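Side-chain contacts in carbonic anhydrase (Neosartorya fumigata, PDB 6LAC), which probably catalyses the reversible, zinc-dependent hydration of carbon dioxide to hydrogencarbonate and a proton: residues V19-Q24 with V29-C34; S35-D40 with C87-C92; A39-S44 with E54-G59. The protein carries 1 engineered substitution. One frame throughout, in Å; residues are numbered along the deposited sequence.

Interaction 1: residues V19-Q24 with V29-C34; sequences VPWRRQ and VLWIGC. With ZN (zinc ion), chain C.
W21 sits in the type I turn that runs from V19 to R22, and its CA lies 7.2 Å from V29 CA, at the start of the parallel strand 29-34. The turn is closed by a backbone hydrogen bond from R22 N to V19 O. This loop packs its indole against strand 29-34 and the adjoining strands of the mixed sheet. At the strand's far end, C34 SG binds the zinc ion. Three residues carry the contact: W21, V29 and W31. The two indoles form an offset edge-to-face pair. The six-membered ring of W31 turns its edge toward W21, and the ring planes are 76° apart. The corner atom is W31 CZ3, which lies 3.9 Å from W21 NE1. W21 NE1 stays near the plane of the W31 ring. V19 CB and P20 CD lie over the rim of one face of W21, on the side away from W31. W21 CG stands between its own backbone N and carbonyl carbon (chi1 49°), and the ring is thereby turned toward the strand. W31 has CG opposite its backbone N (chi1 -171°), and this carries its six-membered ring back toward the turn. V29 adds a smaller patch. Its CG2 lies 3.5 Å from W21 O, and its CG1 lies 4.4 Å from W21 CB. V85 of the adjacent strand 83-89 and M166 of strand 162-169, the next one over, touch both indoles. No hydrogen bond crosses the contact. Each indole N-H is used by another partner: W21 NE1 donates to S45 O, and W31 NE1 donates to E41 OE1. The pairing of the rings is therefore apolar and aromatic, and the two N-H bonds, both made outside it, probably help to fix how each ring is turned.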
ATOM      1  N   VAL A  19     -13.047  14.711  11.445  1.00 26.87           N
ATOM      2  CA  VAL A  19     -12.668  13.281  11.573  1.00 24.88           C
ATOM      3  C   VAL A  19     -11.820  13.150  12.834  1.00 19.49           C
ATOM      4  O   VAL A  19     -11.039  14.043  13.134  1.00 19.85           O
ATOM      5  CB  VAL A  19     -12.007  12.740  10.291  1.00 23.87           C
ATOM      6  CG1 VAL A  19     -12.948  12.848   9.087  1.00 24.39           C
ATOM      7  CG2 VAL A  19     -10.698  13.419   9.981  1.00 21.07           C
ATOM      8  N   PRO A  20     -11.982  12.028  13.552  1.00 20.23           N
ATOM      9  CA  PRO A  20     -11.328  11.864  14.857  1.00 19.40           C
ATOM     10  C   PRO A  20      -9.802  11.704  14.781  1.00 18.98           C
ATOM     11  O   PRO A  20      -9.123  11.950  15.743  1.00 19.13           O
ATOM     12  CB  PRO A  20     -11.969  10.616  15.463  1.00 23.90           C
ATOM     13  CG  PRO A  20     -12.752   9.934  14.359  1.00 25.40           C
ATOM     14  CD  PRO A  20     -12.944  10.957  13.262  1.00 20.61           C
ATOM     15  N   TRP A  21      -9.270  11.376  13.593  1.00 17.29           N
ATOM     16  CA  TRP A  21      -7.811  11.288  13.345  1.00 16.72           C
ATOM     17  C   TRP A  21      -7.218  12.582  12.804  1.00 15.53           C
ATOM     18  O   TRP A  21      -6.022  12.602  12.394  1.00 16.89           O
ATOM     19  CB  TRP A  21      -7.519  10.136  12.389  1.00 14.56           C
ATOM     20  CG  TRP A  21      -8.389  10.130  11.165  1.00 13.80           C
ATOM     21  CD1 TRP A  21      -8.134  10.776   9.996  1.00 15.40           C
ATOM     22  CD2 TRP A  21      -9.608   9.406  10.972  1.00 14.34           C
ATOM     23  NE1 TRP A  21      -9.119  10.505   9.093  1.00 15.13           N
ATOM     24  CE2 TRP A  21     -10.015   9.654   9.649  1.00 15.17           C
ATOM     25  CE3 TRP A  21     -10.385   8.571  11.767  1.00 16.89           C
ATOM     26  CZ2 TRP A  21     -11.163   9.103   9.100  1.00 16.42           C
ATOM     27  CZ3 TRP A  21     -11.522   8.001  11.235  1.00 17.45           C
ATOM     28  CH2 TRP A  21     -11.910   8.293   9.918  1.00 16.17           C
ATOM     29  N   ARG A  22      -7.962  13.688  12.768  1.00 19.72           N
ATOM     30  CA  ARG A  22      -7.377  14.992  12.387  1.00 19.53           C
ATOM     31  C   ARG A  22      -7.928  16.090  13.310  1.00 23.27           C
ATOM     32  O   ARG A  22      -8.519  17.046  12.785  1.00 26.67           O
ATOM     33  CB  ARG A  22      -7.609  15.344  10.916  1.00 19.27           C
ATOM     34  CG  ARG A  22      -6.615  16.344  10.356  1.00 19.65           C
ATOM     35  CD  ARG A  22      -7.026  17.131   9.146  1.00 21.79           C
ATOM     36  NE  ARG A  22      -5.898  17.877   8.631  1.00 22.99           N
ATOM     37  CZ  ARG A  22      -5.940  19.120   8.128  1.00 27.63           C
ATOM     38  NH1 ARG A  22      -7.076  19.795   8.074  1.00 29.16           N
ATOM     39  NH2 ARG A  22      -4.828  19.710   7.736  1.00 26.00           N
ATOM     40  N   ARG A  23      -7.690  15.976  14.610  1.00 23.84           N
ATOM     41  CA  ARG A  23      -8.099  17.060  15.556  1.00 25.86           C
ATOM     42  C   ARG A  23      -7.158  18.257  15.380  1.00 32.02           C
ATOM     43  O   ARG A  23      -7.571  19.383  15.746  1.00 32.40           O
ATOM     44  CB  ARG A  23      -8.176  16.538  16.994  1.00 29.06           C
ATOM     45  CG  ARG A  23      -9.137  15.374  17.201  1.00 30.51           C
ATOM     46  CD  ARG A  23     -10.569  15.617  16.770  1.00 33.83           C
ATOM     47  NE  ARG A  23     -11.472  14.599  17.300  1.00 34.69           N
ATOM     48  CZ  ARG A  23     -12.754  14.475  16.976  1.00 37.68           C
ATOM     49  NH1 ARG A  23     -13.313  15.323  16.127  1.00 37.64           N
ATOM     50  NH2 ARG A  23     -13.475  13.497  17.501  1.00 39.23           N
ATOM     51  N   GLN A  24      -5.935  18.088  14.861  1.00 30.31           N
ATOM     52  CA  GLN A  24      -5.091  19.256  14.484  1.00 33.97           C
ATOM     53  C   GLN A  24      -4.438  19.015  13.131  1.00 31.85           C
ATOM     54  O   GLN A  24      -4.244  17.865  12.730  1.00 34.03           O
ATOM     55  CB  GLN A  24      -4.044  19.539  15.558  1.00 37.02           C
ATOM     56  CG  GLN A  24      -2.937  18.499  15.640  1.00 38.57           C
ATOM     57  CD  GLN A  24      -2.191  18.569  16.955  1.00 42.10           C
ATOM     58  OE1 GLN A  24      -2.515  17.863  17.906  1.00 47.82           O
ATOM     59  NE2 GLN A  24      -1.183  19.426  17.021  1.00 47.39           N
ATOM     60  N   VAL A  29      -0.790  10.537   9.573  1.00 12.24           N
ATOM     61  CA  VAL A  29      -1.707   9.448   9.973  1.00 11.26           C
ATOM     62  C   VAL A  29      -1.315   8.209   9.181  1.00 10.03           C
ATOM     63  O   VAL A  29      -1.157   8.315   7.936  1.00 11.26           O
ATOM     64  CB  VAL A  29      -3.167   9.855   9.708  1.00 11.58           C
ATOM     65  CG1 VAL A  29      -4.104   8.713  10.004  1.00 12.80           C
ATOM     66  CG2 VAL A  29      -3.528  11.154  10.461  1.00 13.03           C
ATOM     67  N   LEU A  30      -1.177   7.075   9.847  1.00  9.54           N
ATOM     68  CA  LEU A  30      -0.954   5.795   9.123  1.00  8.94           C
ATOM     69  C   LEU A  30      -2.317   5.348   8.642  1.00  9.48           C
ATOM     70  O   LEU A  30      -3.220   5.037   9.449  1.00  9.83           O
ATOM     71  CB  LEU A  30      -0.315   4.777  10.053  1.00  9.94           C
ATOM     72  CG  LEU A  30      -0.290   3.333   9.540  1.00  9.88           C
ATOM     73  CD1 LEU A  30       0.458   3.206   8.209  1.00  9.78           C
ATOM     74  CD2 LEU A  30       0.291   2.421  10.563  1.00 10.82           C
ATOM     75  N   TRP A  31      -2.475   5.292   7.323  1.00 10.00           N
ATOM     76  CA  TRP A  31      -3.733   4.918   6.634  1.00  9.50           C
ATOM     77  C   TRP A  31      -3.541   3.520   6.086  1.00  9.56           C
ATOM     78  O   TRP A  31      -2.688   3.382   5.167  1.00 10.61           O
ATOM     79  CB  TRP A  31      -4.067   5.921   5.550  1.00  9.38           C
ATOM     80  CG  TRP A  31      -5.417   5.723   4.956  1.00  9.87           C
ATOM     81  CD1 TRP A  31      -5.806   4.872   3.961  1.00  9.80           C
ATOM     82  CD2 TRP A  31      -6.594   6.419   5.363  1.00 10.19           C
ATOM     83  NE1 TRP A  31      -7.155   4.967   3.765  1.00 10.41           N
ATOM     84  CE2 TRP A  31      -7.664   5.922   4.596  1.00 10.99           C
ATOM     85  CE3 TRP A  31      -6.858   7.391   6.323  1.00 11.67           C
ATOM     86  CZ2 TRP A  31      -8.981   6.395   4.762  1.00 11.78           C
ATOM     87  CZ3 TRP A  31      -8.139   7.852   6.471  1.00 13.66           C
ATOM     88  CH2 TRP A  31      -9.171   7.367   5.709  1.00 13.79           C
ATOM     89  N   ILE A  32      -4.244   2.530   6.551  1.00  8.72           N
ATOM     90  CA  ILE A  32      -4.166   1.123   6.098  1.00  9.41           C
ATOM     91  C   ILE A  32      -5.385   0.846   5.264  1.00  9.81           C
ATOM     92  O   ILE A  32      -6.491   0.845   5.791  1.00 10.60           O
ATOM     93  CB  ILE A  32      -4.035   0.164   7.256  1.00  9.89           C
ATOM     94  CG1 ILE A  32      -2.773   0.472   8.058  1.00 10.78           C
ATOM     95  CG2 ILE A  32      -4.059  -1.277   6.778  1.00 10.83           C
ATOM     96  CD1 ILE A  32      -2.715  -0.180   9.425  1.00 12.05           C
ATOM     97  N   GLY A  33      -5.202   0.675   3.972  1.00  9.28           N
ATOM     98  CA  GLY A  33      -6.269   0.446   3.008  1.00  9.74           C
ATOM     99  C   GLY A  33      -5.978  -0.821   2.234  1.00  9.82           C
ATOM    100  O   GLY A  33      -4.950  -1.505   2.373  1.00  9.62           O
ATOM    101  N   CYS A  34      -6.918  -1.162   1.370  1.00 10.19           N
ATOM    102  CA  CYS A  34      -6.873  -2.400   0.545  1.00  9.10           C
ATOM    103  C   CYS A  34      -6.409  -2.119  -0.883  1.00  8.43           C
ATOM    104  O   CYS A  34      -6.796  -1.139  -1.531  1.00  8.95           O
ATOM    105  CB  CYS A  34      -8.230  -3.061   0.496  1.00  9.40           C
ATOM    106  SG  CYS A  34      -8.224  -4.606  -0.464  1.00  9.75           S
TER
HETATM  107 ZN    ZN C 201     -10.370  -4.654  -1.144  1.00 10.25          ZN

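Interaction 2: residues S35-D40 with C87-C92; sequences SDSGAD and CGHYGC. Engineered in segment 35-40: A39 (natural residue Cys). With ZN (zinc ion), chain C.
D36 and H89 meet at the zinc ion with their flat groups turned almost at right angles, the carboxylate and imidazole planes being 79° apart. D36 OD1 binds the metal at 1.9 Å, and H89 NE2 binds it at 2.1 Å. OD1 lies at the edge of the imidazole, near its plane, only 2.8 Å from H89 NE2. That short approach is not a hydrogen bond, because both atoms are ligands of one metal. C92 SG is the third ligand here, at 2.3 Å from the zinc ion, and C34 SG completes the set. D36 CG is tucked between its own backbone N and carbonyl carbon (chi1 68°), which swings the carboxylate over to the metal. Its second oxygen, OD2, accepts from H93 N. S37 covers one face of H89: S37 CA stands 3.5 Å from the ring centroid, 16° off the ring normal, in a CH-pi contact. S37 OG is hydrogen-bonded to E41 OE2. On the far side of the ring from the metal, H89 ND1 donates to a water at 2.8 Å, which also lies beside S37 O. The imidazole is thus held at both nitrogens and over one face. With four protein ligands, the site is consistent with the closed form described for beta-class carbonic anhydrases, in which an aspartate occupies the position of the zinc-bound water.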
ATOM      1  N   SER A  35      -5.556  -3.016  -1.360  1.00  8.76           N
ATOM      2  CA  SER A  35      -5.009  -2.954  -2.731  1.00  9.20           C
ATOM      3  C   SER A  35      -6.076  -2.890  -3.830  1.00  8.84           C
ATOM      4  O   SER A  35      -5.744  -2.308  -4.881  1.00  9.61           O
ATOM      5  CB  SER A  35      -4.125  -4.119  -2.947  1.00  9.75           C
ATOM      6  OG  SER A  35      -3.014  -4.099  -2.047  1.00 10.51           O
ATOM      7  N   ASP A  36      -7.268  -3.472  -3.647  1.00  9.59           N
ATOM      8  CA  ASP A  36      -8.278  -3.413  -4.757  1.00 10.19           C
ATOM      9  C   ASP A  36      -9.304  -2.325  -4.499  1.00 10.33           C
ATOM     10  O   ASP A  36     -10.328  -2.304  -5.198  1.00 11.65           O
ATOM     11  CB  ASP A  36      -8.890  -4.781  -5.064  1.00 10.01           C
ATOM     12  CG  ASP A  36      -9.782  -5.327  -3.963  1.00 10.18           C
ATOM     13  OD1 ASP A  36     -10.213  -4.550  -3.065  1.00 10.89           O
ATOM     14  OD2 ASP A  36     -10.137  -6.504  -3.992  1.00 12.93           O
ATOM     15  N   SER A  37      -9.041  -1.321  -3.670  1.00  9.67           N
ATOM     16  CA  SER A  37     -10.053  -0.274  -3.396  1.00 10.37           C
ATOM     17  C   SER A  37     -10.452   0.341  -4.744  1.00 10.72           C
ATOM     18  O   SER A  37     -11.635   0.581  -4.969  1.00 12.27           O
ATOM     19  CB  SER A  37      -9.540   0.679  -2.393  1.00 10.15           C
ATOM     20  OG  SER A  37     -10.502   1.666  -2.081  1.00 11.48           O
ATOM     21  N   GLY A  38      -9.510   0.681  -5.614  1.00 11.23           N
ATOM     22  CA  GLY A  38      -9.824   0.930  -7.049  1.00 12.00           C
ATOM     23  C   GLY A  38     -10.668   2.160  -7.269  1.00 14.04           C
ATOM     24  O   GLY A  38     -11.395   2.180  -8.329  1.00 14.64           O
ATOM     25  N   ALA A  39     -10.614   3.179  -6.445  1.00 13.60           N
ATOM     26  CA  ALA A  39     -11.501   4.350  -6.619  1.00 14.21           C
ATOM     27  C   ALA A  39     -10.883   5.580  -5.928  1.00 15.48           C
ATOM     28  O   ALA A  39      -9.690   5.824  -6.156  1.00 16.91           O
ATOM     29  CB  ALA A  39     -12.883   3.991  -6.114  1.00 16.01           C
ATOM     30  N   ASP A  40     -11.667   6.346  -5.185  1.00 14.63           N
ATOM     31  CA  ASP A  40     -11.206   7.644  -4.634  1.00 16.40           C
ATOM     32  C   ASP A  40     -11.275   7.598  -3.114  1.00 15.47           C
ATOM     33  O   ASP A  40     -11.695   8.580  -2.478  1.00 14.95           O
ATOM     34  CB  ASP A  40     -12.041   8.793  -5.224  1.00 20.75           C
ATOM     35  CG  ASP A  40     -12.019   8.861  -6.727  1.00 28.09           C
ATOM     36  OD1 ASP A  40     -10.967   8.553  -7.313  1.00 34.97           O
ATOM     37  OD2 ASP A  40     -13.031   9.273  -7.280  1.00 34.10           O
ATOM     38  N   CYS A  87      -9.045   1.342   6.891  1.00  9.96           N
ATOM     39  CA  CYS A  87     -10.157   1.657   5.990  1.00  9.98           C
ATOM     40  C   CYS A  87     -10.467   0.451   5.123  1.00  9.58           C
ATOM     41  O   CYS A  87      -9.623   0.068   4.283  1.00 10.83           O
ATOM     42  CB  CYS A  87      -9.812   2.815   5.116  1.00 10.02           C
ATOM     43  SG  CYS A  87     -11.235   3.431   4.172  1.00 11.88           S
ATOM     44  N   GLY A  88     -11.623  -0.168   5.265  1.00  9.42           N
ATOM     45  CA  GLY A  88     -12.142  -1.138   4.304  1.00 10.21           C
ATOM     46  C   GLY A  88     -12.974  -0.470   3.264  1.00 10.67           C
ATOM     47  O   GLY A  88     -13.137   0.761   3.278  1.00 10.70           O
ATOM     48  N   HIS A  89     -13.451  -1.269   2.304  1.00  9.90           N
ATOM     49  CA  HIS A  89     -14.238  -0.649   1.223  1.00 10.33           C
ATOM     50  C   HIS A  89     -15.248  -1.643   0.674  1.00  9.85           C
ATOM     51  O   HIS A  89     -14.940  -2.777   0.410  1.00 10.83           O
ATOM     52  CB  HIS A  89     -13.302  -0.081   0.132  1.00 10.40           C
ATOM     53  CG  HIS A  89     -12.586  -1.136  -0.586  1.00  9.24           C
ATOM     54  ND1 HIS A  89     -12.959  -1.570  -1.867  1.00  9.98           N
ATOM     55  CD2 HIS A  89     -11.647  -1.992  -0.173  1.00  9.98           C
ATOM     56  CE1 HIS A  89     -12.213  -2.585  -2.192  1.00 10.42           C
ATOM     57  NE2 HIS A  89     -11.391  -2.865  -1.188  1.00 11.21           N
ATOM     58  N   TYR A  90     -16.447  -1.105   0.508  1.00 11.63           N
ATOM     59  CA  TYR A  90     -17.495  -1.928  -0.131  1.00 12.96           C
ATOM     60  C   TYR A  90     -17.102  -2.312  -1.561  1.00 12.68           C
ATOM     61  O   TYR A  90     -16.581  -1.481  -2.298  1.00 13.47           O
ATOM     62  CB  TYR A  90     -18.853  -1.253  -0.035  1.00 12.83           C
ATOM     63  CG  TYR A  90     -19.313  -0.996   1.386  1.00 12.62           C
ATOM     64  CD1 TYR A  90     -19.519  -2.031   2.287  1.00 14.08           C
ATOM     65  CD2 TYR A  90     -19.596   0.281   1.809  1.00 15.06           C
ATOM     66  CE1 TYR A  90     -19.928  -1.787   3.594  1.00 13.75           C
ATOM     67  CE2 TYR A  90     -20.002   0.552   3.107  1.00 15.87           C
ATOM     68  CZ  TYR A  90     -20.199  -0.484   3.982  1.00 14.47           C
ATOM     69  OH  TYR A  90     -20.646  -0.160   5.251  1.00 17.08           O
ATOM     70  N   GLY A  91     -17.428  -3.546  -1.913  1.00 12.17           N
ATOM     71  CA  GLY A  91     -17.085  -4.112  -3.222  1.00 13.27           C
ATOM     72  C   GLY A  91     -15.764  -4.821  -3.255  1.00 14.20           C
ATOM     73  O   GLY A  91     -15.346  -5.299  -4.326  1.00 16.37           O
ATOM     74  N   CYS A  92     -15.024  -4.832  -2.149  1.00 12.48           N
ATOM     75  CA  CYS A  92     -13.752  -5.575  -2.007  1.00 12.56           C
ATOM     76  C   CYS A  92     -13.879  -6.970  -2.593  1.00 13.03           C
ATOM     77  O   CYS A  92     -14.806  -7.686  -2.269  1.00 15.16           O
ATOM     78  CB  CYS A  92     -13.435  -5.634  -0.522  1.00 11.55           C
ATOM     79  SG  CYS A  92     -11.755  -6.230  -0.172  1.00 11.43           S
TER
HETATM   80 ZN    ZN C 201     -10.370  -4.654  -1.144  1.00 10.25          ZN
HETATM   81  O   HOH W   1     -14.095   0.399  -3.586  1.00 17.83           O

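Interaction 3: residues A39-S44 with E54-G59; sequences ADELES and EYRSLG. Engineered in segment 39-44: A39 (natural residue Cys).
A salt-bridge network of E41, R56 and E54 lies beside the zinc site of this beta-class carbonic anhydrase. It joins the short 3-10 segment 41-43 to strand 52-57, which is the outer parallel strand of the sheet within this chain. E41 and R56 reach for each other from opposite directions. R56 NH2 donates to E41 OE1 at 2.8 Å, in the plane of the guanidinium but from well above the carboxylate plane, 67° out of it. R56 NH1 adds two weak bonds, to E41 OE1 and E41 OE2. The two flat groups are 56° apart, so this is not a coplanar pairing. E41 reaches in on an extended chain (chi1 176°), while R56 is bent at chi3. E54 takes the other edge of the guanidinium, side-on. R56 NE and NH2 both donate to E54 OE2, each at 2.8 Å. They come to it on the anti side, from opposite faces of the carboxylate plane. The charge of R56 thus lies between two acids whose nearest oxygens, E41 OE1 and E54 OE2, are 5.5 Å apart, and this probably offsets their repulsion. Both E41 oxygens have further partners, W31 and S37, and R56 NH1 also donates to the backbone O of C34, whose SG binds the zinc ion. R56 and E54 of the second subunit pack beside their counterparts, and in another structure of this protein E54 binds a second zinc ion. L42 fills in alongside the ion pairs. Its CD1 lies 3.6 Å from E54 OE1, and its CD2 lies 3.8 Å from R56 NH2, near the guanidinium plane.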
ATOM      1  N   ALA A  39     -10.614   3.179  -6.445  1.00 13.60           N
ATOM      2  CA  ALA A  39     -11.501   4.350  -6.619  1.00 14.21           C
ATOM      3  C   ALA A  39     -10.883   5.580  -5.928  1.00 15.48           C
ATOM      4  O   ALA A  39      -9.690   5.824  -6.156  1.00 16.91           O
ATOM      5  CB  ALA A  39     -12.883   3.991  -6.114  1.00 16.01           C
ATOM      6  N   ASP A  40     -11.667   6.346  -5.185  1.00 14.63           N
ATOM      7  CA  ASP A  40     -11.206   7.644  -4.634  1.00 16.40           C
ATOM      8  C   ASP A  40     -11.275   7.598  -3.114  1.00 15.47           C
ATOM      9  O   ASP A  40     -11.695   8.580  -2.478  1.00 14.95           O
ATOM     10  CB  ASP A  40     -12.041   8.793  -5.224  1.00 20.75           C
ATOM     11  CG  ASP A  40     -12.019   8.861  -6.727  1.00 28.09           C
ATOM     12  OD1 ASP A  40     -10.967   8.553  -7.313  1.00 34.97           O
ATOM     13  OD2 ASP A  40     -13.031   9.273  -7.280  1.00 34.10           O
ATOM     14  N   GLU A  41     -10.875   6.493  -2.480  1.00 13.83           N
ATOM     15  CA  GLU A  41     -10.945   6.342  -1.018  1.00 12.67           C
ATOM     16  C   GLU A  41     -10.285   7.475  -0.252  1.00 13.51           C
ATOM     17  O   GLU A  41     -10.880   7.983   0.705  1.00 13.25           O
ATOM     18  CB  GLU A  41     -10.266   5.027  -0.675  1.00 12.42           C
ATOM     19  CG  GLU A  41     -10.149   4.718   0.798  1.00 12.40           C
ATOM     20  CD  GLU A  41      -9.414   3.410   0.949  1.00 11.50           C
ATOM     21  OE1 GLU A  41      -8.404   3.381   1.681  1.00 11.93           O
ATOM     22  OE2 GLU A  41      -9.906   2.419   0.421  1.00 13.01           O
ATOM     23  N   LEU A  42      -9.128   7.953  -0.663  1.00 13.18           N
ATOM     24  CA  LEU A  42      -8.443   8.996   0.132  1.00 13.59           C
ATOM     25  C   LEU A  42      -9.166  10.346   0.041  1.00 14.96           C
ATOM     26  O   LEU A  42      -8.937  11.175   0.941  1.00 15.57           O
ATOM     27  CB  LEU A  42      -6.981   9.137  -0.293  1.00 14.72           C
ATOM     28  CG  LEU A  42      -6.116   7.877  -0.182  1.00 15.12           C
ATOM     29  CD1 LEU A  42      -4.671   8.154  -0.551  1.00 15.97           C
ATOM     30  CD2 LEU A  42      -6.183   7.248   1.192  1.00 15.82           C
ATOM     31  N   GLU A  43     -10.030  10.555  -0.931  1.00 16.12           N
ATOM     32  CA  GLU A  43     -10.846  11.790  -0.974  1.00 18.10           C
ATOM     33  C   GLU A  43     -11.872  11.751   0.150  1.00 18.15           C
ATOM     34  O   GLU A  43     -12.412  12.835   0.493  1.00 20.28           O
ATOM     35  CB  GLU A  43     -11.447  11.978  -2.371  1.00 19.74           C
ATOM     36  CG  GLU A  43     -10.440  12.614  -3.291  1.00 26.99           C
ATOM     37  CD  GLU A  43     -10.219  14.058  -2.860  1.00 31.87           C
ATOM     38  OE1 GLU A  43      -9.049  14.478  -2.792  1.00 40.37           O
ATOM     39  OE2 GLU A  43     -11.238  14.751  -2.522  1.00 39.54           O
ATOM     40  N   SER A  44     -12.112  10.619   0.803  1.00 16.56           N
ATOM     41  CA  SER A  44     -13.032  10.527   1.954  1.00 17.95           C
ATOM     42  C   SER A  44     -12.264  10.431   3.283  1.00 16.38           C
ATOM     43  O   SER A  44     -12.879  10.057   4.277  1.00 20.10           O
ATOM     44  CB  SER A  44     -13.971   9.382   1.758  1.00 18.96           C
ATOM     45  OG  SER A  44     -14.913   9.671   0.737  1.00 25.65           O
ATOM     46  N   GLU A  54       0.703   5.988   3.835  1.00 10.07           N
ATOM     47  CA  GLU A  54      -0.277   5.002   3.342  1.00  9.82           C
ATOM     48  C   GLU A  54       0.358   3.622   3.263  1.00 10.02           C
ATOM     49  O   GLU A  54       1.362   3.478   2.512  1.00 11.37           O
ATOM     50  CB  GLU A  54      -0.787   5.506   2.005  1.00 10.39           C
ATOM     51  CG  GLU A  54      -1.870   4.642   1.399  1.00 11.23           C
ATOM     52  CD  GLU A  54      -2.420   5.168   0.073  1.00 11.29           C
ATOM     53  OE1 GLU A  54      -1.760   6.029  -0.519  1.00 12.56           O
ATOM     54  OE2 GLU A  54      -3.458   4.642  -0.380  1.00 12.22           O
ATOM     55  N   TYR A  55      -0.255   2.632   3.880  1.00  9.69           N
ATOM     56  CA  TYR A  55       0.124   1.224   3.711  1.00  9.71           C
ATOM     57  C   TYR A  55      -1.072   0.567   3.070  1.00  9.20           C
ATOM     58  O   TYR A  55      -2.172   0.531   3.643  1.00 10.82           O
ATOM     59  CB  TYR A  55       0.472   0.562   5.058  1.00 10.96           C
ATOM     60  CG  TYR A  55       0.935  -0.869   4.897  1.00 11.30           C
ATOM     61  CD1 TYR A  55       2.067  -1.141   4.130  1.00 14.13           C
ATOM     62  CD2 TYR A  55       0.232  -1.943   5.388  1.00 13.98           C
ATOM     63  CE1 TYR A  55       2.508  -2.430   3.865  1.00 15.34           C
ATOM     64  CE2 TYR A  55       0.670  -3.246   5.138  1.00 14.12           C
ATOM     65  CZ  TYR A  55       1.792  -3.481   4.360  1.00 15.69           C
ATOM     66  OH  TYR A  55       2.230  -4.734   3.968  1.00 17.93           O
ATOM     67  N   ARG A  56      -0.908   0.094   1.841  1.00  9.47           N
ATOM     68  CA  ARG A  56      -2.041  -0.480   1.080  1.00  9.55           C
ATOM     69  C   ARG A  56      -1.724  -1.907   0.743  1.00  9.64           C
ATOM     70  O   ARG A  56      -0.726  -2.172   0.061  1.00 10.24           O
ATOM     71  CB  ARG A  56      -2.408   0.379  -0.110  1.00  9.41           C
ATOM     72  CG  ARG A  56      -3.711  -0.091  -0.747  1.00  9.50           C
ATOM     73  CD  ARG A  56      -4.259   0.993  -1.646  1.00  9.96           C
ATOM     74  NE  ARG A  56      -4.670   2.212  -0.950  1.00 10.59           N
ATOM     75  CZ  ARG A  56      -5.839   2.447  -0.372  1.00 10.77           C
ATOM     76  NH1 ARG A  56      -6.800   1.557  -0.375  1.00  9.94           N
ATOM     77  NH2 ARG A  56      -6.001   3.602   0.261  1.00 10.82           N
ATOM     78  N   SER A  57      -2.554  -2.829   1.225  1.00 10.44           N
ATOM     79  CA  SER A  57      -2.249  -4.256   1.356  1.00 11.71           C
ATOM     80  C   SER A  57      -3.432  -5.102   0.994  1.00 10.27           C
ATOM     81  O   SER A  57      -4.561  -4.609   0.933  1.00  9.87           O
ATOM     82  CB  SER A  57      -1.941  -4.515   2.862  1.00 13.31           C
ATOM     83  OG  SER A  57      -3.061  -4.299   3.726  1.00 15.49           O
ATOM     84  N   LEU A  58      -3.226  -6.399   0.947  1.00 10.66           N
ATOM     85  CA  LEU A  58      -4.345  -7.322   0.696  1.00 10.49           C
ATOM     86  C   LEU A  58      -5.382  -7.198   1.803  1.00  9.83           C
ATOM     87  O   LEU A  58      -5.062  -7.447   2.966  1.00 10.93           O
ATOM     88  CB  LEU A  58      -3.839  -8.755   0.647  1.00 11.60           C
ATOM     89  CG  LEU A  58      -2.856  -9.109  -0.465  1.00 12.12           C
ATOM     90  CD1 LEU A  58      -2.308 -10.508  -0.247  1.00 14.05           C
ATOM     91  CD2 LEU A  58      -3.541  -8.987  -1.822  1.00 15.16           C
ATOM     92  N   GLY A  59      -6.605  -6.899   1.441  1.00  9.26           N
ATOM     93  CA  GLY A  59      -7.723  -6.909   2.400  1.00 10.50           C
ATOM     94  C   GLY A  59      -7.619  -5.852   3.480  1.00 10.97           C
ATOM     95  O   GLY A  59      -8.357  -5.973   4.467  1.00 11.13           O
TER

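How the interactions relate
From the N terminus, interaction 1 comes first. It closes the short loop between the loop segment 19-24 and strand 29-34, and it is complete before the others open. Interactions 2 and 3 both start in the loop after that strand, and they share A39 and D40. Interaction 3 closes first, on strand 52-57. Interaction 2 closes later, at the end of strand 83-89, so interaction 3 falls within its longer span. Strand 29-34 lies between strands 52-57 and 83-89 in the sheet. It carries one side of interaction 1 and leads into the loop where the others start. The four zinc ligands lie in the segments of interactions 1 and 2. Interactions 2 and 3 also reach the second subunit.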